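PDB 5TV7: putative peptidoglycan-binding/hydrolysing protein from Peptoclostridium difficile, which probably binds cell-wall peptidoglycan, which it may also hydrolyse, and is captured here with glutamine hydroxamate in a surface pocket. Local coordinates for residues T106-K111 / D158-P163; G112-E117 / D135-S140. All coordinates share one frame; numbering follows the deposited sequence.

Contact 1 (T106-K111 / D158-P163); sequences TKVIRK and DGIIGP. With HGA (glutamine hydroxamate), chain C.
Ile109 and Ile161 face each other as a single antiparallel bridge, joined by two backbone hydrogen bonds. Ile109 N reaches Ile161 O at 2.9 Å, and Ile161 N returns a bond to Ile109 O, also at 2.9 Å. Ile161 O additionally receives a CA-H...O contact from Val108.

The apolar side chains divide between two faces. Ile109 and Ile161 lie alongside each other, pointing the same way, with Ile109 CG1 3.8 Å from Ile161 CB; such branched aliphatic residues suit a buried, extended pair. On the ligand's face, Val108 CG1 meets Ile160 CG2 at 3.3 Å, tighter than carbons usually come. Both methyls stand anti to their own backbone N (chi1 176° for Val108), which brings them together between the two segments. In one of its two conformers, Arg110 lays its guanidinium face over Ile160 CD1.

An Asx turn, in which Asp158 OD1 accepts from Ile160 N, holds the carboxylate in place. Asp158 OD2 then takes the amino N of glutamine hydroxamate at 3.0 Å, and Ile160 O holds that same N at 2.9 Å, so the amino group is gripped twice. Gly162 N bonds weakly to the ligand's O. Gly159, at positive phi, suits the turn; separately, a water links its carbonyl to Lys111 N.

Gly162 is at the N-cap position of helix 163-173, whose Ala164 and Thr165 also bind the ligand. The bridge thus ties the loop after strand 100-104 to the start of that helix, while Ile109 and Ile161 both pack on Trp166 and helix 116-127.

Contact 2 (G112-E117 / D135-S140); sequences GNSGKE and DSSFGS
Three backbone hydrogen bonds hold Gly112-Gly115 against Ser136-Phe138. Gly112 N gives to Phe138 O at 2.9 Å. Phe138 N gives to Asn113 O, also at 2.9 Å. Further along, Gly115 N gives to Ser136 O at 3.0 Å, an oxygen met a second time by the CA-H of Ser114. Gly112 and Gly115 both have positive phi at backbone angles where a CB would be jammed against the preceding carbonyl.

Between the side chains, Ser114 OG and Ser137 OG lie 3.0 Å apart in a hydroxyl-hydroxyl hydrogen bond, although Ser114 has a second conformer. Ser136 points its CB toward 112-117, 3.5 Å from Gly115 O; it takes a positive phi (69°), as Gly159 does in the other loop.

The loop 135-139 has the Asp-x-x-x-Gly pattern familiar from peptidoglycan-binding domains. Asp135 OD1 closes an Asx turn on Ser137 N at 3.1 Å, its other oxygen being held by His44 and Asn47. Phe138 centres an inverse gamma turn, and Gly139 stands at the N-cap position of helix 140-152, as Gly115 does before helix 116-127.

Phe138 adds a close CB approach to Asn113 O, 3.3 Å. With CG nearly anti to the backbone N (chi1 -161°), its ring leads away from 112-117 into apolar packing with Val118, Tyr143 and Val146. Within 112-117, Lys116 NZ, in one of two conformers, forms a salt bridge to Glu117 OE2 at 2.9 Å.

Lys111 and Gly112 are consecutive, so contact 1 runs straight into contact 2, their centres 11 Å apart. Phe138 of contact 2 packs against both segments of contact 1: its CG lies 3.3 Å from Arg110 O and its CZ 3.4 Å from Gly159 O, and its ring also meets Ile161. Two polar ties add to this: Lys111 NZ to Ser140 OG, a probable hydrogen bond of 3.1 Å, and Asn113 OD1 to Arg110 N. The loops Asp135-Gly139 and Asp158-Gly162 share an Asx turn and a glycine at the N-cap position, yet glutamine hydroxamate binds at the second; the Phe138 side chain stays about 9 Å from it, behind the pocket-lining residues of contact 1.

Contact 1 (T106-K111 / D158-P163)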
ATOM      1  N   THR A 106       1.325  13.640  -9.293  1.00 37.82           N
ATOM      2  CA  THR A 106       2.241  13.885 -10.408  1.00 41.75           C
ATOM      3  C   THR A 106       3.507  13.057 -10.257  1.00 42.53           C
ATOM      4  O   THR A 106       4.286  12.988 -11.193  1.00 44.27           O
ATOM      5  CB  THR A 106       2.678  15.369 -10.538  1.00 43.43           C
ATOM      6  OG1 THR A 106       3.328  15.790  -9.332  1.00 44.04           O
ATOM      7  CG2 THR A 106       1.487  16.268 -10.813  1.00 43.67           C
ATOM      8  N   LYS A 107       3.721  12.452  -9.083  1.00 40.09           N
ATOM      9  CA  LYS A 107       4.911  11.621  -8.850  1.00 42.78           C
ATOM     10  C   LYS A 107       4.746  10.290  -9.552  1.00 39.26           C
ATOM     11  O   LYS A 107       3.674   9.709  -9.538  1.00 39.21           O
ATOM     12  CB  LYS A 107       5.142  11.355  -7.362  1.00 46.13           C
ATOM     13  CG  LYS A 107       5.415  12.604  -6.547  1.00 51.78           C
ATOM     14  CD  LYS A 107       6.780  13.214  -6.797  1.00 55.14           C
ATOM     15  CE  LYS A 107       6.846  14.638  -6.249  1.00 58.88           C
ATOM     16  NZ  LYS A 107       6.340  14.782  -4.850  1.00 58.85           N
ATOM     17  N   VAL A 108       5.808   9.831 -10.192  1.00 37.27           N
ATOM     18  CA  VAL A 108       5.791   8.552 -10.863  1.00 36.57           C
ATOM     19  C   VAL A 108       6.595   7.576 -10.011  1.00 36.03           C
ATOM     20  O   VAL A 108       7.733   7.882  -9.643  1.00 38.33           O
ATOM     21  CB  VAL A 108       6.382   8.662 -12.284  1.00 37.99           C
ATOM     22  CG1 VAL A 108       6.456   7.295 -12.943  1.00 38.70           C
ATOM     23  CG2 VAL A 108       5.535   9.598 -13.135  1.00 39.07           C
ATOM     24  N   ILE A 109       5.996   6.441  -9.639  1.00 32.67           N
ATOM     25  CA  ILE A 109       6.746   5.386  -8.931  1.00 32.79           C
ATOM     26  C   ILE A 109       6.715   4.083  -9.729  1.00 32.33           C
ATOM     27  O   ILE A 109       5.774   3.824 -10.488  1.00 31.68           O
ATOM     28  CB  ILE A 109       6.312   5.168  -7.464  1.00 32.36           C
ATOM     29  CG1 ILE A 109       4.819   4.937  -7.361  1.00 31.59           C
ATOM     30  CG2 ILE A 109       6.725   6.369  -6.623  1.00 34.23           C
ATOM     31  CD1 ILE A 109       4.346   4.613  -5.958  1.00 31.50           C
ATOM     32  N   ARG A 110       7.741   3.262  -9.533  0.50 32.74           N
ATOM     33  CA  ARG A 110       7.873   2.006 -10.254  0.50 33.08           C
ATOM     34  C   ARG A 110       8.697   1.009  -9.459  0.50 33.68           C
ATOM     35  O   ARG A 110       9.225   1.332  -8.384  0.50 33.38           O
ATOM     36  CB  ARG A 110       8.524   2.286 -11.602  0.50 34.68           C
ATOM     37  CG  ARG A 110       9.805   3.085 -11.476  0.50 36.35           C
ATOM     38  CD  ARG A 110      10.282   3.565 -12.829  0.50 38.35           C
ATOM     39  NE  ARG A 110      10.620   2.468 -13.726  0.50 39.17           N
ATOM     40  CZ  ARG A 110      10.969   2.637 -14.993  0.50 40.21           C
ATOM     41  NH1 ARG A 110      11.023   3.858 -15.503  0.50 40.66           N
ATOM     42  NH2 ARG A 110      11.264   1.591 -15.747  0.50 40.94           N
ATOM     43  N   LYS A 111       8.808  -0.204  -9.991  1.00 33.89           N
ATOM     44  CA  LYS A 111       9.556  -1.264  -9.319  1.00 35.70           C
ATOM     45  C   LYS A 111      10.984  -0.811  -8.993  1.00 36.64           C
ATOM     46  O   LYS A 111      11.692  -0.298  -9.859  1.00 36.97           O
ATOM     47  CB  LYS A 111       9.565  -2.556 -10.143  1.00 37.86           C
ATOM     48  CG  LYS A 111      10.217  -3.713  -9.400  1.00 40.49           C
ATOM     49  CD  LYS A 111      10.112  -5.014 -10.152  1.00 42.68           C
ATOM     50  CE  LYS A 111      10.717  -6.131  -9.322  1.00 45.62           C
ATOM     51  NZ  LYS A 111      10.761  -7.388 -10.107  1.00 48.36           N
ATOM     52  N   ASP A 158       1.619  -0.811 -17.792  1.00 30.01           N
ATOM     53  CA  ASP A 158       3.083  -0.723 -17.758  1.00 31.87           C
ATOM     54  C   ASP A 158       3.695  -0.965 -16.370  1.00 31.14           C
ATOM     55  O   ASP A 158       4.916  -0.937 -16.229  1.00 31.41           O
ATOM     56  CB  ASP A 158       3.549   0.635 -18.312  1.00 32.92           C
ATOM     57  CG  ASP A 158       2.960   1.825 -17.552  1.00 33.08           C
ATOM     58  OD1 ASP A 158       2.303   1.614 -16.506  1.00 32.48           O
ATOM     59  OD2 ASP A 158       3.161   2.977 -18.004  1.00 34.45           O
ATOM     60  N   GLY A 159       2.855  -1.189 -15.354  1.00 29.96           N
ATOM     61  CA  GLY A 159       3.333  -1.432 -14.001  1.00 29.94           C
ATOM     62  C   GLY A 159       3.884  -0.202 -13.305  1.00 30.66           C
ATOM     63  O   GLY A 159       4.469  -0.305 -12.238  1.00 31.64           O
ATOM     64  N   ILE A 160       3.671   0.965 -13.897  1.00 31.75           N
ATOM     65  CA  ILE A 160       4.162   2.217 -13.357  1.00 31.72           C
ATOM     66  C   ILE A 160       2.998   3.041 -12.840  1.00 30.54           C
ATOM     67  O   ILE A 160       1.980   3.198 -13.512  1.00 30.09           O
ATOM     68  CB  ILE A 160       4.933   2.989 -14.438  1.00 33.91           C
ATOM     69  CG1 ILE A 160       6.152   2.160 -14.868  1.00 35.52           C
ATOM     70  CG2 ILE A 160       5.365   4.361 -13.925  1.00 34.18           C
ATOM     71  CD1 ILE A 160       7.022   2.834 -15.886  1.00 37.92           C
ATOM     72  N   ILE A 161       3.129   3.556 -11.629  1.00 30.46           N
ATOM     73  CA  ILE A 161       2.060   4.375 -11.094  1.00 30.18           C
ATOM     74  C   ILE A 161       2.405   5.825 -11.387  1.00 29.06           C
ATOM     75  O   ILE A 161       3.298   6.401 -10.783  1.00 29.28           O
ATOM     76  CB  ILE A 161       1.831   4.170  -9.596  1.00 31.08           C
ATOM     77  CG1 ILE A 161       1.659   2.670  -9.279  1.00 31.02           C
ATOM     78  CG2 ILE A 161       0.607   4.982  -9.166  1.00 30.59           C
ATOM     79  CD1 ILE A 161       1.531   2.359  -7.798  1.00 31.63           C
ATOM     80  N   GLY A 162       1.701   6.377 -12.357  1.00 27.94           N
ATOM     81  CA  GLY A 162       1.817   7.764 -12.749  1.00 29.25           C
ATOM     82  C   GLY A 162       0.448   8.401 -12.596  1.00 29.19           C
ATOM     83  O   GLY A 162      -0.459   7.797 -12.012  1.00 29.04           O
ATOM     84  N   PRO A 163       0.286   9.609 -13.120  1.00 31.16           N
ATOM     85  CA  PRO A 163      -0.955  10.383 -12.990  1.00 33.27           C
ATOM     86  C   PRO A 163      -2.265   9.642 -13.241  1.00 32.74           C
ATOM     87  O   PRO A 163      -3.169   9.728 -12.417  1.00 31.79           O
ATOM     88  CB  PRO A 163      -0.766  11.497 -14.028  1.00 35.02           C
ATOM     89  CG  PRO A 163       0.705  11.749 -14.004  1.00 35.05           C
ATOM     90  CD  PRO A 163       1.365  10.417 -13.728  1.00 33.30           C
TER
HETATM   91  N   HGA C 301       1.377   4.402 -16.055  1.00 47.00           N
HETATM   92  CA  HGA C 301       1.556   5.844 -16.031  1.00 50.58           C
HETATM   93  CB  HGA C 301       1.885   6.324 -17.450  1.00 53.46           C
HETATM   94  CG  HGA C 301       2.786   7.566 -17.482  1.00 56.33           C
HETATM   95  CD  HGA C 301       4.216   7.263 -17.079  1.00 57.77           C
HETATM   96  OE1 HGA C 301       4.701   7.832 -16.118  1.00 54.14           O
HETATM   97  NE2 HGA C 301       4.893   6.368 -17.804  1.00 63.67           N
HETATM   98  OZ2 HGA C 301       6.199   6.009 -17.470  1.00 63.71           O
HETATM   99  C   HGA C 301       0.306   6.503 -15.483  1.00 47.69           C
HETATM  100  O   HGA C 301      -0.400   5.848 -14.687  1.00 41.55           O
HETATM  101  OXT HGA C 301       0.018   7.681 -15.806  1.00 47.61           O
HETATM  102  O   HOH W   1       7.120  -0.804 -12.163  1.00 32.78           O

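Contact 2 (G112-E117 / D135-S140)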
ATOM      1  N   GLY A 112      11.366  -0.968  -7.727  1.00 36.11           N
ATOM      2  CA  GLY A 112      12.664  -0.532  -7.250  1.00 37.96           C
ATOM      3  C   GLY A 112      12.584   0.636  -6.277  1.00 37.39           C
ATOM      4  O   GLY A 112      13.441   0.777  -5.414  1.00 38.34           O
ATOM      5  N   ASN A 113      11.558   1.473  -6.420  1.00 36.56           N
ATOM      6  CA  ASN A 113      11.368   2.631  -5.546  1.00 36.77           C
ATOM      7  C   ASN A 113      10.878   2.227  -4.157  1.00 37.17           C
ATOM      8  O   ASN A 113      10.304   1.151  -3.964  1.00 36.15           O
ATOM      9  CB  ASN A 113      10.303   3.588  -6.110  1.00 36.23           C
ATOM     10  CG  ASN A 113      10.708   4.267  -7.414  1.00 37.65           C
ATOM     11  OD1 ASN A 113       9.855   4.816  -8.112  1.00 37.14           O
ATOM     12  ND2 ASN A 113      11.982   4.247  -7.740  1.00 39.77           N
ATOM     13  N   SER A 114      11.145   3.102  -3.186  0.50 38.53           N
ATOM     14  CA  SER A 114      10.721   2.926  -1.790  0.50 39.43           C
ATOM     15  C   SER A 114      10.408   4.286  -1.173  0.50 39.29           C
ATOM     16  O   SER A 114      11.087   5.264  -1.468  0.50 40.40           O
ATOM     17  CB  SER A 114      11.801   2.225  -0.964  0.50 41.74           C
ATOM     18  OG  SER A 114      11.992   0.893  -1.398  0.50 43.32           O
ATOM     19  N   GLY A 115       9.395   4.342  -0.306  1.00 38.21           N
ATOM     20  CA  GLY A 115       8.991   5.599   0.325  1.00 38.87           C
ATOM     21  C   GLY A 115       7.511   5.718   0.565  1.00 37.59           C
ATOM     22  O   GLY A 115       6.758   4.751   0.375  1.00 35.76           O
ATOM     23  N   LYS A 116       7.086   6.914   0.956  0.50 37.70           N
ATOM     24  CA  LYS A 116       5.691   7.162   1.307  0.50 37.48           C
ATOM     25  C   LYS A 116       4.714   7.039   0.141  0.50 35.36           C
ATOM     26  O   LYS A 116       3.567   6.655   0.354  0.50 35.17           O
ATOM     27  CB  LYS A 116       5.544   8.522   1.998  0.50 38.80           C
ATOM     28  CG  LYS A 116       5.689   9.726   1.089  0.50 39.55           C
ATOM     29  CD  LYS A 116       5.741  11.004   1.916  0.50 41.91           C
ATOM     30  CE  LYS A 116       5.589  12.242   1.048  0.50 42.74           C
ATOM     31  NZ  LYS A 116       6.571  12.278  -0.067  0.50 43.42           N
ATOM     32  N   GLU A 117       5.146   7.365  -1.077  1.00 35.17           N
ATOM     33  CA  GLU A 117       4.276   7.207  -2.242  1.00 34.19           C
ATOM     34  C   GLU A 117       3.967   5.735  -2.464  1.00 31.68           C
ATOM     35  O   GLU A 117       2.831   5.371  -2.752  1.00 29.47           O
ATOM     36  CB  GLU A 117       4.875   7.790  -3.526  1.00 35.90           C
ATOM     37  CG  GLU A 117       5.008   9.299  -3.570  1.00 37.68           C
ATOM     38  CD  GLU A 117       6.199   9.835  -2.809  1.00 40.53           C
ATOM     39  OE1 GLU A 117       7.076   9.042  -2.372  1.00 41.09           O
ATOM     40  OE2 GLU A 117       6.249  11.074  -2.642  1.00 44.46           O
ATOM     41  N   ASP A 135       4.694  -2.396   2.875  1.00 34.67           N
ATOM     42  CA  ASP A 135       5.998  -2.111   3.502  1.00 36.29           C
ATOM     43  C   ASP A 135       6.774  -0.975   2.854  1.00 35.30           C
ATOM     44  O   ASP A 135       7.965  -0.847   3.085  1.00 34.99           O
ATOM     45  CB  ASP A 135       6.862  -3.377   3.486  1.00 39.40           C
ATOM     46  CG  ASP A 135       7.184  -3.878   2.067  1.00 39.72           C
ATOM     47  OD1 ASP A 135       6.750  -3.263   1.051  1.00 38.02           O
ATOM     48  OD2 ASP A 135       7.879  -4.916   1.981  1.00 41.78           O
ATOM     49  N   SER A 136       6.111  -0.183   2.007  1.00 33.63           N
ATOM     50  CA  SER A 136       6.754   0.963   1.338  1.00 34.15           C
ATOM     51  C   SER A 136       7.805   0.614   0.288  1.00 34.78           C
ATOM     52  O   SER A 136       8.442   1.524  -0.205  1.00 35.54           O
ATOM     53  CB  SER A 136       7.404   1.933   2.357  1.00 35.92           C
ATOM     54  OG  SER A 136       6.502   2.286   3.375  1.00 36.45           O
ATOM     55  N   SER A 137       8.009  -0.672  -0.036  1.00 34.91           N
ATOM     56  CA  SER A 137       8.960  -1.067  -1.088  1.00 35.41           C
ATOM     57  C   SER A 137       8.210  -1.657  -2.292  1.00 33.05           C
ATOM     58  O   SER A 137       7.431  -2.594  -2.154  1.00 31.33           O
ATOM     59  CB  SER A 137       9.999  -2.048  -0.564  1.00 38.56           C
ATOM     60  OG  SER A 137      10.974  -1.365   0.211  1.00 42.01           O
ATOM     61  N   PHE A 138       8.465  -1.080  -3.459  1.00 32.14           N
ATOM     62  CA  PHE A 138       7.803  -1.454  -4.711  1.00 31.70           C
ATOM     63  C   PHE A 138       8.559  -2.637  -5.334  1.00 32.81           C
ATOM     64  O   PHE A 138       9.492  -2.456  -6.131  1.00 32.91           O
ATOM     65  CB  PHE A 138       7.800  -0.237  -5.650  1.00 30.68           C
ATOM     66  CG  PHE A 138       6.788  -0.297  -6.774  1.00 29.81           C
ATOM     67  CD1 PHE A 138       6.604  -1.439  -7.539  1.00 29.76           C
ATOM     68  CD2 PHE A 138       6.089   0.860  -7.137  1.00 29.73           C
ATOM     69  CE1 PHE A 138       5.705  -1.451  -8.587  1.00 28.79           C
ATOM     70  CE2 PHE A 138       5.187   0.848  -8.181  1.00 28.67           C
ATOM     71  CZ  PHE A 138       4.994  -0.311  -8.906  1.00 28.17           C
ATOM     72  N   GLY A 139       8.158  -3.845  -4.941  1.00 32.87           N
ATOM     73  CA  GLY A 139       8.748  -5.075  -5.462  1.00 34.39           C
ATOM     74  C   GLY A 139       7.817  -5.763  -6.442  1.00 34.27           C
ATOM     75  O   GLY A 139       6.889  -5.153  -6.975  1.00 31.00           O
ATOM     76  N   SER A 140       8.052  -7.054  -6.649  1.00 36.13           N
ATOM     77  CA  SER A 140       7.286  -7.842  -7.613  1.00 37.28           C
ATOM     78  C   SER A 140       5.790  -7.937  -7.349  1.00 36.17           C
ATOM     79  O   SER A 140       5.006  -7.878  -8.289  1.00 35.90           O
ATOM     80  CB  SER A 140       7.871  -9.248  -7.716  1.00 39.74           C
ATOM     81  OG  SER A 140       9.218  -9.153  -8.138  1.00 43.90           O
TER